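Local coordinates for protein lipase (Rhizopus chinensis, PDB 6A0W) that probably hydrolyses the ester bonds of triacylglycerols, as a class 3 lipase of the alpha/beta-hydrolase fold whose N-terminal segment regulates its affinity for substrate, at residues T35-A38 with A39-K42; G289-E292 with G293-L296. All blocks are in the same frame, centred on the assembly; numbering follows the deposited sequence.

Contact 1 of 2, residues T35-A38 with A39-K42; sequences TATA and AQIK. With SO4 (sulfate ion), chain B.
Thr37 and Gln40 grip each other by side chain and backbone in both directions, a capping box at the N-terminus of helix 38-53. Thr37 is the N-cap: its OG1 accepts from Gln40 N at 3.1 Å, with a nearly straight N-H...O angle of 166°. Its first torsion of 69° places OG1 between the backbone N and the carbonyl carbon, turned in over the first turn of the helix. The return bond runs from Thr37 N to Gln40 OE1 at 3.0 Å, arriving in the carbonyl plane on a lone pair. An extended chain beyond CG lets Gln40 carry its amide back past Thr37, so that OE1 meets the N-H.

Ordinary helical bonding starts alongside, with Ile41 N on Thr37 O and Lys42 N on Ala38 O, both at i to i+4 spacing.

The amide of Gln40 is held at both of its polar atoms. Water 1 donates to Gln40 OE1 at 2.6 Å and also to Thr35 O, tying the strand end to the cap. On the other branch Gln40 NE2 donates to O3 of a sulfate at 2.9 Å, an ion probably taken from the crystallisation liquor.

The apolar part is a hydrophobic staple: Ala36, just before the cap, meets Ile41 across the box, CB to CG1 3.9 Å. Both side chains also rest on Val259 of strand 258-262, where a small methyl and a branched chain fit against the sheet.

The chemistry implies a helix start held by side chains as well as by the backbone: Thr37 supplies an acceptor for an amide N-H of the first turn, Gln40 satisfies the N-H of the cap residue, and the staple probably helps set the direction in which the chain enters the helix.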
loop_
_atom_site.group_PDB
_atom_site.type_symbol
_atom_site.label_atom_id
_atom_site.label_comp_id
_atom_site.label_asym_id
_atom_site.label_seq_id
_atom_site.Cartn_x
_atom_site.Cartn_y
_atom_site.Cartn_z
ATOM N N THR A 35 7.198 -15.874 11.993
ATOM C CA THR A 35 5.873 -16.176 11.524
ATOM C C THR A 35 4.951 -15.161 12.174
ATOM O O THR A 35 5.068 -14.895 13.357
ATOM C CB THR A 35 5.505 -17.647 11.858
ATOM O OG1 THR A 35 6.377 -18.491 11.101
ATOM C CG2 THR A 35 4.070 -17.945 11.494
ATOM N N ALA A 36 4.019 -14.596 11.404
ATOM C CA ALA A 36 3.079 -13.634 11.966
ATOM C C ALA A 36 2.099 -14.348 12.885
ATOM O O ALA A 36 1.598 -15.420 12.573
ATOM C CB ALA A 36 2.326 -12.895 10.856
ATOM N N THR A 37 1.825 -13.750 14.028
ATOM C CA THR A 37 0.756 -14.236 14.854
ATOM C C THR A 37 -0.612 -14.000 14.241
ATOM O O THR A 37 -0.797 -13.127 13.384
ATOM C CB THR A 37 0.765 -13.534 16.211
ATOM O OG1 THR A 37 0.388 -12.162 16.030
ATOM C CG2 THR A 37 2.158 -13.675 16.890
ATOM N N ALA A 38 -1.580 -14.744 14.773
ATOM C CA ALA A 38 -2.964 -14.624 14.377
ATOM C C ALA A 38 -3.402 -13.181 14.504
ATOM O O ALA A 38 -4.150 -12.676 13.664
ATOM C CB ALA A 38 -3.847 -15.513 15.252
ATOM N N ALA A 39 -3.073 -12.585 15.640
ATOM C CA ALA A 39 -3.439 -11.182 15.892
ATOM C C ALA A 39 -2.879 -10.213 14.825
ATOM O O ALA A 39 -3.604 -9.332 14.394
ATOM C CB ALA A 39 -2.976 -10.743 17.276
ATOM N N GLN A 40 -1.603 -10.365 14.460
ATOM C CA GLN A 40 -0.967 -9.555 13.417
ATOM C C GLN A 40 -1.620 -9.772 12.064
ATOM O O GLN A 40 -2.002 -8.813 11.402
ATOM C CB GLN A 40 0.524 -9.848 13.306
ATOM C CG GLN A 40 1.341 -9.381 14.501
ATOM C CD GLN A 40 2.770 -9.869 14.464
ATOM O OE1 GLN A 40 3.040 -11.061 14.320
ATOM N NE2 GLN A 40 3.707 -8.924 14.510
ATOM N N ILE A 41 -1.916 -11.028 11.743
ATOM C CA ILE A 41 -2.625 -11.357 10.501
ATOM C C ILE A 41 -3.991 -10.682 10.477
ATOM O O ILE A 41 -4.427 -10.156 9.450
ATOM C CB ILE A 41 -2.737 -12.902 10.295
ATOM C CG1 ILE A 41 -1.374 -13.485 9.944
ATOM C CG2 ILE A 41 -3.759 -13.292 9.227
ATOM C CD1 ILE A 41 -1.313 -14.983 10.129
ATOM N N LYS A 42 -4.710 -10.763 11.577
ATOM C CA LYS A 42 -6.001 -10.109 11.633
ATOM C C LYS A 42 -5.901 -8.607 11.347
ATOM O O LYS A 42 -6.769 -8.000 10.716
ATOM C CB LYS A 42 -6.617 -10.322 13.001
ATOM C CG LYS A 42 -8.062 -9.875 13.100
ATOM C CD LYS A 42 -8.634 -10.316 14.438
ATOM C CE LYS A 42 -10.096 -10.709 14.327
ATOM N NZ LYS A 42 -10.958 -9.673 14.956
HETATM S S SO4 B . 3.273 -5.120 14.651
HETATM O O1 SO4 B . 3.540 -5.037 13.222
HETATM O O2 SO4 B . 1.865 -5.390 14.904
HETATM O O3 SO4 B . 4.103 -6.182 15.207
HETATM O O4 SO4 B . 3.635 -3.863 15.288
HETATM O O HOH W 1 5.291 -12.396 14.514
#

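Contact 2 of 2, residues G289-E292 with G293-L296; sequences GINE and GSCL. With SO4 (sulfate ion), chain C.
The amide of Asn291 has Leu296 laid over one face, while its opposite face is turned to the backbone at Glu292 and Gly293. From the leucine, CD1 stands above Asn291 CG at 3.8 Å and CB approaches the same carbon at 3.7 Å. At the amide edges, water 4 takes a bond from Asn291 ND2 and Ser294 N reaches Asn291 OD1. The asparagine ends the short beta-hairpin formed by strands 286-287 and 290-291, and the chain curls around its side chain into a C-terminal loop of the alpha/beta-hydrolase fold.

OD1 is the hub of that curl. Asn291 OD1 accepts from Ser294 N at 3.0 Å, with the donor tilted only 18° from the carbonyl plane, and from Leu296 N at 3.2 Å, which comes from above the plane on the leucine side. A chi1 of 170° swings CG away from the backbone N, carrying the amide into the loop. Asparagine suits this place because a short side-chain carbonyl reaches two backbone N-H groups while the NH2 of the same amide donates to water 4.

Gly293 takes the corner at a phi of 134°, where a CB would run into Glu292 O. Cys295 turns its side chain away from Asn291, into the disulfide with Cys56, and Glu292 lies against Ala48 and Ala52 of helix 38-53. At the hairpin turn, Gly289 N binds a sulfate shared with His228 and Phe288 N.

Water completes the loop: water 2 donates to Asn291 O at 2.9 Å and accepts from both Gly293 N and Cys295 N, each at 3.0 Å.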
loop_
_atom_site.group_PDB
_atom_site.type_symbol
_atom_site.label_atom_id
_atom_site.label_comp_id
_atom_site.label_asym_id
_atom_site.label_seq_id
_atom_site.Cartn_x
_atom_site.Cartn_y
_atom_site.Cartn_z
ATOM N N GLY A 289 -7.790 -13.599 1.110
ATOM C CA GLY A 289 -9.111 -13.892 0.532
ATOM C C GLY A 289 -9.924 -12.691 0.098
ATOM O O GLY A 289 -11.050 -12.849 -0.323
ATOM N N ILE A 290 -9.425 -11.475 0.299
ATOM C CA ILE A 290 -10.169 -10.251 -0.102
ATOM C C ILE A 290 -9.788 -9.823 -1.522
ATOM O O ILE A 290 -8.612 -9.655 -1.840
ATOM C CB ILE A 290 -9.837 -9.061 0.826
ATOM C CG1 ILE A 290 -10.225 -9.394 2.263
ATOM C CG2 ILE A 290 -10.556 -7.782 0.394
ATOM C CD1 ILE A 290 -9.482 -8.540 3.291
ATOM N N ASN A 291 -10.784 -9.683 -2.385
ATOM C CA ASN A 291 -10.565 -9.216 -3.745
ATOM C C ASN A 291 -10.141 -7.739 -3.737
ATOM O O ASN A 291 -10.810 -6.885 -3.122
ATOM C CB ASN A 291 -11.834 -9.300 -4.585
ATOM C CG ASN A 291 -11.658 -8.588 -5.926
ATOM O OD1 ASN A 291 -12.157 -7.474 -6.093
ATOM N ND2 ASN A 291 -10.773 -9.120 -6.788
ATOM N N GLU A 292 -8.993 -7.502 -4.344
ATOM C CA GLU A 292 -8.409 -6.176 -4.461
ATOM C C GLU A 292 -8.412 -5.779 -5.940
ATOM O O GLU A 292 -7.549 -6.203 -6.740
ATOM C CB GLU A 292 -6.969 -6.146 -3.922
ATOM C CG GLU A 292 -6.815 -6.635 -2.494
ATOM C CD GLU A 292 -7.106 -5.561 -1.456
ATOM O OE1 GLU A 292 -7.416 -4.417 -1.845
ATOM O OE2 GLU A 292 -7.042 -5.862 -0.232
ATOM N N GLY A 293 -9.324 -4.866 -6.268
ATOM C CA GLY A 293 -9.316 -4.274 -7.578
ATOM C C GLY A 293 -10.696 -4.227 -8.194
ATOM O O GLY A 293 -10.921 -3.434 -9.113
ATOM N N SER A 294 -11.611 -5.086 -7.740
ATOM C CA SER A 294 -12.943 -5.144 -8.348
ATOM C C SER A 294 -14.094 -5.095 -7.374
ATOM O O SER A 294 -15.222 -5.296 -7.774
ATOM C CB SER A 294 -13.056 -6.389 -9.216
ATOM O OG SER A 294 -12.150 -6.328 -10.304
ATOM N N CYS A 295 -13.843 -4.797 -6.103
ATOM C CA CYS A 295 -14.934 -4.718 -5.142
ATOM C C CYS A 295 -15.811 -5.991 -5.132
ATOM O O CYS A 295 -17.027 -5.895 -5.024
ATOM C CB CYS A 295 -15.808 -3.500 -5.434
ATOM S SG CYS A 295 -16.979 -3.189 -4.083
ATOM N N LEU A 296 -15.204 -7.164 -5.296
ATOM C CA LEU A 296 -15.952 -8.441 -5.282
ATOM C C LEU A 296 -16.097 -8.977 -3.867
ATOM O O LEU A 296 -15.295 -8.693 -2.968
ATOM C CB LEU A 296 -15.274 -9.480 -6.178
ATOM C CG LEU A 296 -14.998 -9.086 -7.645
ATOM C CD1 LEU A 296 -14.177 -10.184 -8.319
ATOM C CD2 LEU A 296 -16.273 -8.814 -8.453
HETATM S S SO4 C . -5.027 -15.572 0.121
HETATM O O1 SO4 C . -6.047 -14.888 -0.669
HETATM O O2 SO4 C . -4.327 -16.527 -0.764
HETATM O O3 SO4 C . -5.663 -16.291 1.238
HETATM O O4 SO4 C . -4.087 -14.559 0.660
HETATM O O HOH W 2 -11.498 -4.362 -4.338
HETATM O O HOH W 3 -13.311 -6.840 -2.183
HETATM O O HOH W 4 -9.307 -7.426 -8.845
HETATM O O HOH W 5 -13.447 -10.252 -1.763
#

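Contact 1 comes first along the chain and contact 2 occupies the last modelled residues, yet both meet helix 38-53. Residues 35-42 lead from edge strand 33-35 of the large mixed sheet into the start of that helix, whereas Ile290 and Glu292 of contact 2 rest against it further along, at Thr45, Ala48 and Ala52. Thr45 also bonds through its hydroxyl to the carbonyl of Ile41, so it borders both. The centres of contact 1 and contact 2 lie about 21 Å apart, and the nearest atoms of contacts 1 and 2 about 8 Å apart, without touching. Together with the Cys56–Cys295 disulfide, this arrangement brings the C-terminal end of the chain back beside an early helix.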